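Local coordinates for protein alpha-2,3-sialyltransferase (Campylobacter jejuni, PDB 2P2V) that probably transfers sialic acid from a CMP-activated donor onto an acceptor sugar in an alpha-2,3 linkage, this chain being the N-terminal part that holds the sialyltransferase family domain, at residues N224-L228 and F238-I242; V152-A156 and A213-L217; N33-L39 and A227-D231; M19-A25 and Y163-C169; F73-Y77 and F117-K121. All coordinates share one frame; numbering follows the deposited sequence.

Contact 1 (N224-L228 and F238-I242); sequences NIYAL and FPLSI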
# COMPACT_ATOMS: atom_id res chain seq x y z
N ASN A 224 -15.84 33.44 8.39
CA ASN A 224 -16.26 34.68 7.79
C ASN A 224 -15.41 34.97 6.59
O ASN A 224 -14.21 34.74 6.64
CB ASN A 224 -16.15 35.80 8.86
CG ASN A 224 -17.27 35.68 9.90
OD1 ASN A 224 -17.03 35.43 11.10
ND2 ASN A 224 -18.51 35.75 9.42
N ILE A 225 -16.03 35.45 5.52
CA ILE A 225 -15.37 35.79 4.30
C ILE A 225 -15.66 37.23 3.90
O ILE A 225 -16.81 37.60 3.60
CB ILE A 225 -15.76 34.82 3.13
CG1 ILE A 225 -15.63 33.33 3.56
CG2 ILE A 225 -14.97 35.19 1.90
CD1 ILE A 225 -16.13 32.28 2.53
N TYR A 226 -14.59 38.02 3.85
CA TYR A 226 -14.66 39.41 3.41
C TYR A 226 -13.94 39.68 2.11
O TYR A 226 -13.02 38.94 1.74
CB TYR A 226 -14.01 40.26 4.49
CG TYR A 226 -14.77 40.16 5.78
CD1 TYR A 226 -15.99 40.86 5.95
CD2 TYR A 226 -14.32 39.37 6.81
CE1 TYR A 226 -16.72 40.77 7.13
CE2 TYR A 226 -15.03 39.27 8.00
CZ TYR A 226 -16.22 39.98 8.15
OH TYR A 226 -16.92 39.86 9.34
N ALA A 227 -14.33 40.77 1.46
CA ALA A 227 -13.59 41.34 0.34
C ALA A 227 -12.64 42.45 0.81
O ALA A 227 -12.85 43.05 1.88
CB ALA A 227 -14.55 41.87 -0.72
N LEU A 228 -11.62 42.76 -0.01
CA LEU A 228 -10.67 43.84 0.29
C LEU A 228 -10.63 44.91 -0.82
O LEU A 228 -10.06 45.99 -0.63
CB LEU A 228 -9.25 43.25 0.49
CG LEU A 228 -8.91 42.33 1.65
CD1 LEU A 228 -7.49 41.78 1.45
CD2 LEU A 228 -9.01 43.03 3.00
N PHE A 238 -19.60 39.39 -1.45
CA PHE A 238 -19.11 39.32 -0.08
C PHE A 238 -18.90 40.72 0.41
O PHE A 238 -18.52 41.60 -0.40
CB PHE A 238 -17.81 38.49 -0.04
CG PHE A 238 -18.04 37.10 -0.49
CD1 PHE A 238 -17.92 36.77 -1.84
CD2 PHE A 238 -18.51 36.14 0.39
CE1 PHE A 238 -18.21 35.49 -2.27
CE2 PHE A 238 -18.78 34.85 -0.04
CZ PHE A 238 -18.65 34.55 -1.38
N PRO A 239 -19.17 40.95 1.71
CA PRO A 239 -18.97 42.27 2.32
C PRO A 239 -17.51 42.68 2.30
O PRO A 239 -16.63 41.87 2.68
CB PRO A 239 -19.38 42.04 3.79
CG PRO A 239 -19.25 40.54 3.99
CD PRO A 239 -19.69 39.98 2.69
N LEU A 240 -17.25 43.93 1.89
CA LEU A 240 -15.96 44.54 2.17
C LEU A 240 -15.69 44.52 3.66
O LEU A 240 -16.57 44.79 4.50
CB LEU A 240 -15.85 45.97 1.64
CG LEU A 240 -15.94 46.24 0.14
CD1 LEU A 240 -16.04 47.76 -0.06
CD2 LEU A 240 -14.74 45.65 -0.64
N SER A 241 -14.46 44.18 3.98
CA SER A 241 -13.92 44.27 5.32
C SER A 241 -13.99 45.75 5.78
O SER A 241 -13.80 46.68 4.97
CB SER A 241 -12.46 43.82 5.27
OG SER A 241 -12.05 43.42 6.55
N ILE A 242 -14.19 45.96 7.07
CA ILE A 242 -14.26 47.34 7.61
C ILE A 242 -12.94 48.11 7.50
O ILE A 242 -11.86 47.55 7.75
CB ILE A 242 -14.78 47.35 9.05
CG1 ILE A 242 -16.30 47.09 9.06
CG2 ILE A 242 -14.48 48.72 9.74
CD1 ILE A 242 -16.88 46.79 10.47
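Two backbone hydrogen bonds tie Ala-227 to the segment 238-242. Ala-227 N donates to Pro-239 O at 2.8 Å. In return Ser-241 N donates to Ala-227 O at 2.9 Å, and this bond is almost straight, 174° at the hydrogen. Two CA-H...O contacts back up the pair: Tyr-226 CA leans on Pro-239 O at 3.2 Å, and Leu-240 CA faces Ala-227 O. Pro-239 O also sits at the edge of the Tyr-226 ring, near its plane, so one carbonyl oxygen meets a backbone N-H, a CA and an aromatic edge.

Ala-227 and Leu-240 thus make a single beta bridge. Strand 224-227 is the outermost strand on its side of the parallel sheet within this chain. Its inner edge is bonded to strand 165-169, while the returning loop bridges it at Ala-227, in the Rossmann-like core expected of this sialyltransferase family.

Apolar packing fills in around the bridge. The Tyr-226 ring crosses the Pro-239 ring at a slant, CD1 coming 3.8 Å from Pro-239 CG. Phe-238 and Ile-225 lie side by side and point the same way, with Phe-238 CD2 4.0 Å from Ile-225 CG2; CG1 of Ile-225 lies beside the backbone N (chi1 -50°), which leaves the CG2 methyl anti to that nitrogen and against the ring. Leu-240 heads away from the strand at its base, yet its CD2 methyl bends back to within 3.8 Å of Ala-227 CB. Beyond the bridge, Ser-241 CB rests against Tyr-226 CB.

Contact 2 (V152-A156 and A213-L217); sequences VYMCA and ALKLL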
# COMPACT_ATOMS: atom_id res chain seq x y z
N VAL A 152 -10.95 29.71 -4.57
CA VAL A 152 -11.84 28.86 -3.80
C VAL A 152 -11.10 27.70 -3.18
O VAL A 152 -11.27 27.42 -2.03
CB VAL A 152 -13.05 28.34 -4.64
CG1 VAL A 152 -14.07 27.53 -3.81
CG2 VAL A 152 -13.78 29.50 -5.31
N TYR A 153 -10.22 27.03 -3.94
CA TYR A 153 -9.46 25.91 -3.38
C TYR A 153 -8.65 26.34 -2.17
O TYR A 153 -8.64 25.66 -1.15
CB TYR A 153 -8.51 25.34 -4.50
CG TYR A 153 -7.85 24.04 -4.14
CD1 TYR A 153 -8.39 22.84 -4.58
CD2 TYR A 153 -6.69 24.02 -3.37
CE1 TYR A 153 -7.78 21.65 -4.22
CE2 TYR A 153 -6.09 22.84 -3.00
CZ TYR A 153 -6.62 21.68 -3.46
OH TYR A 153 -6.03 20.49 -3.13
N MET A 154 -7.97 27.48 -2.29
CA MET A 154 -7.16 28.03 -1.21
C MET A 154 -8.03 28.33 0.02
O MET A 154 -7.56 28.15 1.18
CB MET A 154 -6.43 29.31 -1.64
CG MET A 154 -5.23 29.02 -2.61
SD MET A 154 -4.23 30.49 -2.86
CE MET A 154 -5.36 31.39 -3.86
N CYS A 155 -9.25 28.79 -0.22
CA CYS A 155 -10.21 29.00 0.94
C CYS A 155 -10.51 27.70 1.69
O CYS A 155 -10.49 27.65 2.93
CB CYS A 155 -11.52 29.62 0.45
SG CYS A 155 -11.35 31.33 -0.08
N ALA A 156 -10.78 26.64 0.93
CA ALA A 156 -11.04 25.32 1.49
C ALA A 156 -9.83 24.86 2.28
O ALA A 156 -9.94 24.36 3.41
CB ALA A 156 -11.47 24.28 0.29
N ALA A 213 -19.82 27.63 -4.00
CA ALA A 213 -18.87 26.85 -3.22
C ALA A 213 -18.37 27.65 -2.04
O ALA A 213 -18.22 27.12 -0.94
CB ALA A 213 -17.69 26.41 -4.10
N LEU A 214 -18.06 28.93 -2.27
CA LEU A 214 -17.60 29.81 -1.16
C LEU A 214 -18.68 30.01 -0.09
O LEU A 214 -18.39 29.99 1.11
CB LEU A 214 -17.19 31.18 -1.71
CG LEU A 214 -15.81 31.32 -2.38
CD1 LEU A 214 -15.70 32.68 -3.11
CD2 LEU A 214 -14.67 31.15 -1.37
N LYS A 215 -19.91 30.20 -0.53
CA LYS A 215 -21.05 30.34 0.41
C LYS A 215 -21.26 29.05 1.19
O LYS A 215 -21.54 29.06 2.39
CB LYS A 215 -22.31 30.76 -0.34
CG LYS A 215 -22.27 32.24 -0.82
CD LYS A 215 -23.66 32.74 -1.24
CE LYS A 215 -24.02 32.35 -2.71
NZ LYS A 215 -24.91 33.38 -3.42
N LEU A 216 -21.09 27.91 0.52
CA LEU A 216 -21.15 26.62 1.21
C LEU A 216 -20.07 26.41 2.25
O LEU A 216 -20.36 25.88 3.32
CB LEU A 216 -21.19 25.43 0.22
CG LEU A 216 -21.44 24.04 0.84
CD1 LEU A 216 -22.84 23.99 1.55
CD2 LEU A 216 -21.32 22.91 -0.19
N LEU A 217 -18.81 26.76 1.93
CA LEU A 217 -17.73 26.68 2.90
C LEU A 217 -18.11 27.48 4.14
O LEU A 217 -17.90 27.02 5.26
CB LEU A 217 -16.43 27.23 2.30
CG LEU A 217 -15.74 26.24 1.33
CD1 LEU A 217 -14.64 27.01 0.55
CD2 LEU A 217 -15.19 25.05 2.12
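Val-152 holds CG1 anti to its backbone N (chi1 -175°), which leaves CG2 beside that nitrogen, and the two methyls touch two successive residues of the facing helix. CG1 meets Ala-213 CB at 3.8 Å, whereas CG2 reaches Leu-214 CG at 4.0 Å. Leu-214 leaves its helix to one side, but with CG anti to its carbonyl carbon (chi1 -79°) the branch swings back across the gap. Its CD2 methyl ends 3.6 Å from Cys-155 SG and also lies against Cys-155 CB, one turn further along from Val-152.

Leu-217 closes the other end of the patch. Its CD1 methyl does all the touching: it stands 4.1 Å from Cys-155 CB, 4.2 Å from Ala-156 CB and 3.9 Å from Ala-156 N. That nitrogen is already bonded within its own helix to Val-152 O, so the methyl merely packs over a satisfied amide.

The two segments run nearly parallel, 11° apart, and their axes approach to 10.3 Å. They belong to helices 150-161 and 207-221, which lead into the adjacent parallel strands 165-169 and 224-227, as expected of helices covering one face of an alpha/beta sheet. Cys-155 also reaches down onto Ile-24, Ile-166 and Leu-168 of that sheet, while Phe-133 of helix 131-144 covers Ala-156 and Leu-217.

Every side chain that touches is buried, and the interface consists of aliphatic carbons and one sulfur, with one backbone amide beneath a methyl. With no polar bond between the segments, the pairing rests on dispersion and exclusion of water.

Contact 3 (N33-L39 and A227-D231); sequences NINYKRL and ALCDD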
# COMPACT_ATOMS: atom_id res chain seq x y z
N ASN A 33 -5.63 46.87 -6.70
CA ASN A 33 -6.57 47.80 -6.08
C ASN A 33 -7.07 47.33 -4.71
O ASN A 33 -8.26 47.48 -4.40
CB ASN A 33 -7.78 48.03 -7.01
CG ASN A 33 -7.39 48.40 -8.45
OD1 ASN A 33 -6.50 49.24 -8.68
ND2 ASN A 33 -8.08 47.80 -9.42
N ILE A 34 -6.17 46.76 -3.90
CA ILE A 34 -6.49 46.39 -2.52
C ILE A 34 -6.64 47.66 -1.68
O ILE A 34 -5.86 48.60 -1.84
CB ILE A 34 -5.35 45.55 -1.90
CG1 ILE A 34 -5.28 44.15 -2.56
CG2 ILE A 34 -5.57 45.33 -0.43
CD1 ILE A 34 -3.87 43.49 -2.40
N ASN A 35 -7.64 47.68 -0.80
CA ASN A 35 -7.78 48.79 0.14
C ASN A 35 -7.04 48.40 1.39
O ASN A 35 -7.58 47.69 2.23
CB ASN A 35 -9.25 49.06 0.45
CG ASN A 35 -9.44 50.32 1.30
OD1 ASN A 35 -8.59 50.65 2.12
ND2 ASN A 35 -10.56 51.00 1.11
N TYR A 36 -5.80 48.85 1.53
CA TYR A 36 -4.97 48.33 2.62
C TYR A 36 -5.48 48.73 3.98
O TYR A 36 -5.12 48.13 4.99
CB TYR A 36 -3.53 48.75 2.45
CG TYR A 36 -2.90 48.11 1.21
CD1 TYR A 36 -2.41 46.79 1.26
CD2 TYR A 36 -2.79 48.80 0.03
CE1 TYR A 36 -1.81 46.18 0.09
CE2 TYR A 36 -2.21 48.21 -1.14
CZ TYR A 36 -1.73 46.90 -1.08
OH TYR A 36 -1.16 46.31 -2.21
N LYS A 37 -6.35 49.73 4.01
CA LYS A 37 -6.93 50.15 5.30
C LYS A 37 -7.83 49.08 5.97
O LYS A 37 -8.02 49.08 7.20
CB LYS A 37 -7.67 51.49 5.11
CG LYS A 37 -6.83 52.53 4.35
CD LYS A 37 -7.58 53.88 4.18
CE LYS A 37 -8.44 53.90 2.90
NZ LYS A 37 -7.66 53.45 1.69
N ARG A 38 -8.37 48.17 5.13
CA ARG A 38 -9.26 47.08 5.50
C ARG A 38 -8.57 45.76 5.94
O ARG A 38 -9.24 44.85 6.44
CB ARG A 38 -10.15 46.74 4.29
CG ARG A 38 -10.92 47.93 3.67
CD ARG A 38 -11.97 47.45 2.68
NE ARG A 38 -12.55 48.55 1.89
CZ ARG A 38 -13.48 49.38 2.37
NH1 ARG A 38 -13.96 50.36 1.61
NH2 ARG A 38 -13.92 49.23 3.62
N LEU A 39 -7.25 45.64 5.74
CA LEU A 39 -6.53 44.45 6.23
C LEU A 39 -6.60 44.40 7.75
O LEU A 39 -6.55 45.47 8.40
CB LEU A 39 -5.07 44.46 5.77
CG LEU A 39 -4.80 44.19 4.28
CD1 LEU A 39 -3.34 44.47 3.89
CD2 LEU A 39 -5.15 42.76 3.95
N ALA A 227 -14.33 40.77 1.46
CA ALA A 227 -13.59 41.34 0.34
C ALA A 227 -12.64 42.45 0.81
O ALA A 227 -12.85 43.05 1.88
CB ALA A 227 -14.55 41.87 -0.72
N LEU A 228 -11.62 42.76 -0.01
CA LEU A 228 -10.67 43.84 0.29
C LEU A 228 -10.63 44.91 -0.82
O LEU A 228 -10.06 45.99 -0.63
CB LEU A 228 -9.25 43.25 0.49
CG LEU A 228 -8.91 42.33 1.65
CD1 LEU A 228 -7.49 41.78 1.45
CD2 LEU A 228 -9.01 43.03 3.00
N CYS A 229 -11.18 44.60 -1.99
CA CYS A 229 -11.06 45.46 -3.17
C CYS A 229 -12.40 46.16 -3.46
O CYS A 229 -13.37 45.52 -3.84
CB CYS A 229 -10.57 44.65 -4.37
SG CYS A 229 -9.07 43.67 -3.90
N ASP A 230 -12.44 47.47 -3.21
CA ASP A 230 -13.68 48.26 -3.31
C ASP A 230 -14.39 48.21 -4.65
O ASP A 230 -15.62 48.15 -4.72
CB ASP A 230 -13.39 49.73 -2.97
CG ASP A 230 -12.97 49.91 -1.52
OD1 ASP A 230 -12.36 48.99 -0.95
OD2 ASP A 230 -13.25 50.98 -0.95
N ASP A 231 -13.60 48.24 -5.71
CA ASP A 231 -14.13 48.34 -7.07
C ASP A 231 -14.25 47.01 -7.82
O ASP A 231 -14.40 47.00 -9.06
CB ASP A 231 -13.29 49.34 -7.89
CG ASP A 231 -13.37 50.76 -7.33
OD1 ASP A 231 -14.51 51.22 -7.05
OD2 ASP A 231 -12.30 51.41 -7.16
O HOH W 1 -10.01 49.49 -3.57
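Arg-38 and Asp-230 meet at a slant, with the guanidinium and carboxylate planes turned 40° apart, in a salt bridge that the arginine makes side-on with two nitrogens. NE donates to Asp-230 OD1 at 2.9 Å, on the syn side of the carboxylate. NH1 takes OD2 of Asp-230 at 2.7 Å, approaching from above the carboxylate plane. Seen from the arginine, both oxygens lie close to the guanidinium plane. An extended chain from CG to NE carries the group across to Asp-230, and NH2 turns to Ser-241 O instead.

Asn-35 crosses the same carboxylate obliquely, with its amide plane 35° from it. Its CG stands anti to the backbone N (chi1 -173°), which brings ND2 within 3.4 Å of both OD1 and OD2 of Asp-230, two weak hydrogen bonds. OD1 of Asn-35 faces the other way and accepts from Lys-37 NZ at 3.0 Å. The backbones are joined where Asn-35 N donates to Leu-228 O at 3.0 Å, and a water links Asn-33 O with Asp-230 N.

Leu-228 turns inward from this polar side. It crosses Leu-39 at about a right angle, CD1 lying 3.6 Å from Leu-39 CD2, while Ile-34 CG1 packs on Cys-229 SG at 4.0 Å. These apolar residues continue onto Ile-23, Tyr-167 and Cys-169 of the sheet, so the contact joins the loops that follow strands 21-25 and 224-227 at the strands' C-terminal ends.

The charge of Asp-230 is therefore balanced by Arg-38, and Asn-35 adds two weak hydrogen bonds, which together would probably keep the carboxylate ionised and restrict its rotation.

Contact 4 (M19-A25 and Y163-C169); sequences MQNIIIA and YKTIYLC. With EDO (1,2-ethanediol), chain H.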
# COMPACT_ATOMS: atom_id res chain seq x y z
N MET A 19 -4.22 33.48 16.15
CA MET A 19 -4.14 34.16 14.88
C MET A 19 -4.80 33.25 13.83
O MET A 19 -4.20 32.27 13.38
CB MET A 19 -2.67 34.48 14.54
CG MET A 19 -2.47 35.72 13.66
SD MET A 19 -3.30 35.61 12.06
CE MET A 19 -2.19 34.38 11.31
N GLN A 20 -6.04 33.58 13.47
CA GLN A 20 -6.81 32.74 12.56
C GLN A 20 -7.24 33.51 11.32
O GLN A 20 -8.25 33.19 10.69
CB GLN A 20 -8.03 32.16 13.31
CG GLN A 20 -7.67 31.28 14.51
CD GLN A 20 -8.86 31.05 15.46
OE1 GLN A 20 -9.59 31.99 15.76
NE2 GLN A 20 -9.05 29.81 15.91
N ASN A 21 -6.46 34.52 10.94
CA ASN A 21 -6.78 35.38 9.83
C ASN A 21 -5.94 35.01 8.61
O ASN A 21 -4.74 34.89 8.72
CB ASN A 21 -6.44 36.86 10.11
CG ASN A 21 -7.33 37.48 11.21
OD1 ASN A 21 -8.51 37.14 11.35
ND2 ASN A 21 -6.73 38.40 11.99
N ILE A 22 -6.58 34.96 7.47
CA ILE A 22 -5.83 34.59 6.27
C ILE A 22 -6.23 35.51 5.15
O ILE A 22 -7.41 35.80 4.97
CB ILE A 22 -6.03 33.05 5.97
CG1 ILE A 22 -5.15 32.59 4.78
CG2 ILE A 22 -7.48 32.71 5.68
CD1 ILE A 22 -3.68 32.61 5.08
N ILE A 23 -5.26 36.01 4.39
CA ILE A 23 -5.52 36.76 3.19
C ILE A 23 -5.21 35.77 2.07
O ILE A 23 -4.15 35.14 2.10
CB ILE A 23 -4.57 37.97 3.03
CG1 ILE A 23 -4.48 38.78 4.35
CG2 ILE A 23 -4.94 38.80 1.82
CD1 ILE A 23 -5.85 39.13 4.96
N ILE A 24 -6.14 35.68 1.13
CA ILE A 24 -6.12 34.76 0.03
C ILE A 24 -6.22 35.58 -1.24
O ILE A 24 -7.23 36.25 -1.48
CB ILE A 24 -7.24 33.71 0.16
CG1 ILE A 24 -7.04 32.86 1.43
CG2 ILE A 24 -7.30 32.86 -1.14
CD1 ILE A 24 -8.10 31.79 1.69
N ALA A 25 -5.15 35.56 -2.04
CA ALA A 25 -5.11 36.38 -3.23
C ALA A 25 -5.11 35.59 -4.52
O ALA A 25 -4.27 34.69 -4.72
CB ALA A 25 -3.94 37.30 -3.18
N TYR A 163 -8.04 28.21 9.83
CA TYR A 163 -8.27 29.65 9.78
C TYR A 163 -9.76 29.95 9.84
O TYR A 163 -10.61 29.17 9.33
CB TYR A 163 -7.65 30.28 8.54
CG TYR A 163 -6.13 30.25 8.49
CD1 TYR A 163 -5.47 29.27 7.73
CD2 TYR A 163 -5.37 31.24 9.12
CE1 TYR A 163 -4.14 29.27 7.63
CE2 TYR A 163 -4.00 31.24 9.03
CZ TYR A 163 -3.39 30.25 8.25
OH TYR A 163 -2.03 30.23 8.14
N LYS A 164 -10.09 31.09 10.44
CA LYS A 164 -11.50 31.43 10.76
C LYS A 164 -12.04 32.63 10.03
O LYS A 164 -13.27 32.74 9.83
CB LYS A 164 -11.67 31.55 12.27
CG LYS A 164 -11.46 30.26 13.03
CD LYS A 164 -12.33 29.12 12.49
CE LYS A 164 -12.14 27.86 13.31
NZ LYS A 164 -12.69 26.67 12.58
N THR A 165 -11.15 33.54 9.61
CA THR A 165 -11.55 34.69 8.84
C THR A 165 -10.73 34.87 7.57
O THR A 165 -9.53 35.13 7.65
CB THR A 165 -11.48 36.01 9.65
OG1 THR A 165 -12.09 35.80 10.93
CG2 THR A 165 -12.26 37.07 8.91
N ILE A 166 -11.39 34.82 6.43
CA ILE A 166 -10.73 34.95 5.12
C ILE A 166 -10.96 36.33 4.50
O ILE A 166 -12.10 36.77 4.42
CB ILE A 166 -11.29 33.88 4.15
CG1 ILE A 166 -11.03 32.49 4.70
CG2 ILE A 166 -10.78 34.09 2.74
CD1 ILE A 166 -11.90 31.45 4.12
N TYR A 167 -9.90 36.99 4.01
CA TYR A 167 -10.04 38.22 3.27
C TYR A 167 -9.57 37.98 1.89
O TYR A 167 -8.40 37.60 1.69
CB TYR A 167 -9.15 39.29 3.85
CG TYR A 167 -9.50 39.56 5.29
CD1 TYR A 167 -10.32 40.65 5.64
CD2 TYR A 167 -9.05 38.72 6.28
CE1 TYR A 167 -10.66 40.88 6.98
CE2 TYR A 167 -9.36 38.95 7.64
CZ TYR A 167 -10.16 40.04 7.96
OH TYR A 167 -10.48 40.25 9.30
N LEU A 168 -10.46 38.22 0.93
CA LEU A 168 -10.15 37.90 -0.45
C LEU A 168 -9.79 39.07 -1.30
O LEU A 168 -10.37 40.14 -1.17
CB LEU A 168 -11.36 37.24 -1.10
CG LEU A 168 -11.84 35.96 -0.43
CD1 LEU A 168 -13.22 35.64 -1.03
CD2 LEU A 168 -10.86 34.80 -0.60
N CYS A 169 -8.86 38.84 -2.22
CA CYS A 169 -8.51 39.85 -3.17
C CYS A 169 -7.99 39.18 -4.42
O CYS A 169 -7.66 37.98 -4.41
CB CYS A 169 -7.46 40.84 -2.62
SG CYS A 169 -5.88 40.11 -2.11
C1 EDO H . -9.42 35.43 15.96
O1 EDO H . -10.25 34.48 15.27
C2 EDO H . -7.95 35.01 15.94
O2 EDO H . -7.22 35.79 14.98
O HOH W 2 -10.25 35.19 12.70
O HOH W 3 -10.19 39.19 11.53
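Strands 21-25 and 165-169 are parallel neighbours toward the 224-227 side of the Rossmann-like sheet, in register from Asn-21 beside Thr-165 to Ala-25 beside Cys-169. The ladder begins at Gln-20 O, which accepts from both Lys-164 N (2.8 Å) and Thr-165 N (3.1 Å). It continues through Ile-22, whose N donates to Thr-165 O and whose O accepts from Tyr-167 N, then through Ile-24 in the same way to Tyr-167 O and Cys-169 N.

On the face of Ile-22 and Ile-24, Ile-22 lies alongside Ile-166, CG2 to CG1 3.7 Å. It also sets CB over the face of the Tyr-163 ring, a CH-pi contact 3.9 Å from the centroid; Tyr-163 OH is bonded to Asp-44. Met-154 covers Ile-24 here.

Across the sheet, Ile-23 CD1 slants against Tyr-167, 3.5 Å from CD2, and Ala-25 CB meets Cys-169 SG at 3.6 Å. Near the strand starts, one water donates to Asn-21 OD1 and Thr-165 OG1 and another joins Asn-21 OD1 to Tyr-167 OH, while Asn-21 ND2 binds Glu-42 O. A 1,2-ethanediol, probably from the crystallisation liquor, accepts from Gln-20 N and donates to Gln-20 OE1.

The chemistry is thus graded: solvent-bridged polar groups at the N-terminal end give way to apolar packing toward Ala-25, whose side chain lies about 8 Å from the bound CMP-sialic acid analogue.

Contact 5 (F73-Y77 and F117-K121); sequences FLQQY and FPDAK. With EDO (1,2-ethanediol), chain L.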
# COMPACT_ATOMS: atom_id res chain seq x y z
N PHE A 73 3.45 21.87 -12.16
CA PHE A 73 4.12 21.85 -10.81
C PHE A 73 5.62 21.77 -10.89
O PHE A 73 6.34 22.38 -10.11
CB PHE A 73 3.57 20.71 -9.94
CG PHE A 73 3.93 20.88 -8.48
CD1 PHE A 73 3.16 21.75 -7.68
CD2 PHE A 73 5.04 20.26 -7.95
CE1 PHE A 73 3.51 21.94 -6.35
CE2 PHE A 73 5.41 20.46 -6.59
CZ PHE A 73 4.61 21.32 -5.81
N LEU A 74 6.13 20.94 -11.82
CA LEU A 74 7.59 20.83 -11.93
C LEU A 74 8.26 22.19 -12.10
O LEU A 74 9.24 22.47 -11.42
CB LEU A 74 7.95 19.91 -13.14
CG LEU A 74 9.46 19.64 -13.36
CD1 LEU A 74 9.97 18.53 -12.50
CD2 LEU A 74 9.59 19.20 -14.84
N GLN A 75 7.78 22.99 -13.06
CA GLN A 75 8.36 24.32 -13.28
C GLN A 75 8.07 25.27 -12.08
O GLN A 75 8.95 26.01 -11.64
CB GLN A 75 7.82 24.91 -14.58
CG GLN A 75 8.24 24.08 -15.81
CD GLN A 75 7.31 22.92 -16.17
OE1 GLN A 75 6.46 22.50 -15.38
NE2 GLN A 75 7.47 22.39 -17.40
N GLN A 76 6.87 25.18 -11.52
CA GLN A 76 6.54 26.15 -10.45
C GLN A 76 7.35 25.85 -9.19
O GLN A 76 7.71 26.77 -8.42
CB GLN A 76 5.06 26.07 -10.10
CG GLN A 76 4.06 26.52 -11.13
CD GLN A 76 4.06 28.00 -11.38
OE1 GLN A 76 5.07 28.70 -11.24
NE2 GLN A 76 2.88 28.51 -11.73
N TYR A 77 7.55 24.56 -8.91
CA TYR A 77 8.37 24.17 -7.73
C TYR A 77 9.78 24.77 -7.84
O TYR A 77 10.29 25.35 -6.93
CB TYR A 77 8.45 22.64 -7.65
CG TYR A 77 9.20 22.11 -6.45
CD1 TYR A 77 8.57 22.02 -5.20
CD2 TYR A 77 10.53 21.73 -6.54
CE1 TYR A 77 9.27 21.53 -4.09
CE2 TYR A 77 11.25 21.23 -5.42
CZ TYR A 77 10.58 21.11 -4.23
OH TYR A 77 11.33 20.61 -3.19
N PHE A 117 9.17 15.78 -4.92
CA PHE A 117 8.98 17.06 -4.25
C PHE A 117 8.78 16.77 -2.75
O PHE A 117 7.67 16.95 -2.31
CB PHE A 117 7.75 17.73 -4.82
CG PHE A 117 7.75 17.79 -6.40
CD1 PHE A 117 8.73 18.56 -7.07
CD2 PHE A 117 6.81 17.13 -7.10
CE1 PHE A 117 8.75 18.58 -8.49
CE2 PHE A 117 6.79 17.14 -8.52
CZ PHE A 117 7.77 17.90 -9.17
N PRO A 118 9.83 16.29 -2.03
CA PRO A 118 9.68 15.73 -0.69
C PRO A 118 9.16 16.70 0.35
O PRO A 118 8.57 16.27 1.34
CB PRO A 118 11.08 15.20 -0.36
CG PRO A 118 12.00 15.96 -1.26
CD PRO A 118 11.24 16.20 -2.49
N ASP A 119 9.39 17.98 0.13
CA ASP A 119 8.95 19.05 1.05
C ASP A 119 7.72 19.79 0.58
O ASP A 119 7.31 20.77 1.23
CB ASP A 119 10.10 20.00 1.34
CG ASP A 119 10.62 20.74 0.13
OD1 ASP A 119 10.22 20.42 -1.02
OD2 ASP A 119 11.45 21.63 0.35
N ALA A 120 7.12 19.38 -0.56
CA ALA A 120 5.82 19.92 -0.94
C ALA A 120 4.68 19.15 -0.26
O ALA A 120 4.92 18.15 0.45
CB ALA A 120 5.63 19.96 -2.47
N LYS A 121 3.45 19.58 -0.48
CA LYS A 121 2.27 18.90 0.10
C LYS A 121 1.15 18.73 -0.89
O LYS A 121 0.79 19.69 -1.54
CB LYS A 121 1.74 19.81 1.23
CG LYS A 121 0.47 19.29 1.95
CD LYS A 121 0.76 18.01 2.77
CE LYS A 121 -0.54 17.41 3.24
NZ LYS A 121 -0.25 16.39 4.32
C1 EDO L . 4.95 14.35 3.85
O1 EDO L . 5.35 13.27 2.98
C2 EDO L . 3.50 14.14 4.31
O2 EDO L . 2.86 15.41 4.53
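Phe-117 reaches from the loop after helix 107-116 into the start of helix 73-85. Its CB passes 4.0 Å from Phe-73 CE2. CG comes closer to the same atom, and CD2 and CE2 continue beneath the Phe-73 edge, Phe-73 CD2 standing over the centre of the Phe-117 ring. The pair is T-shaped, planes at 74° and centroids 4.8 Å apart. Along the other side of the ring, CD1 points into the face of Tyr-77, 3.6 Å from Tyr-77 CG, in a second, more tilted edge-to-face pair with planes at 55°. At the tip, CZ rests on Leu-74, 4.0 Å from both Leu-74 CA and CD1.

With CG anti to the backbone N (chi1 -177°), Tyr-77 runs past Phe-117 and its OH donates to Asp-119 OD1; the two are modelled improbably close, so the exact length of this hydrogen bond is doubtful. Lys-81 forms a salt bridge to the other carboxylate oxygen. Ala-120 CB closes on Phe-73 CZ at 3.7 Å, at the ring edge.

Tyr-143 of the second subunit packs on Tyr-77 and Phe-117. Phe-73, Tyr-77 and Phe-117 form an aromatic cluster that holds the type I turn 117-120 to the helix bearing Gln-76 of the pocket of the bound CMP-sialic acid analogue.

In the fold
Contacts 1, 2, 4 and 5 are buried and only contact 3 is partly so. Contact 4 pairs two inner strands and contact 2 packs two helices on one face of that sheet, touching it through Cys-155 and Met-154. Contact 1 extends the same sheet to its outermost strand on that side, which bonds to strand 165-169, and Leu-214 packs on Ile-225 and Phe-238. Contact 3 shares Ala-227 and Leu-228 with contact 1 and adds a salt bridge to its backbone bond and apolar packing, where contact 2 is wholly apolar and contacts 1 and 4 lean on backbone bonds. Contact 5 stands apart, its centre about 32 Å from that of contact 1, with aromatic chemistry facing a second subunit.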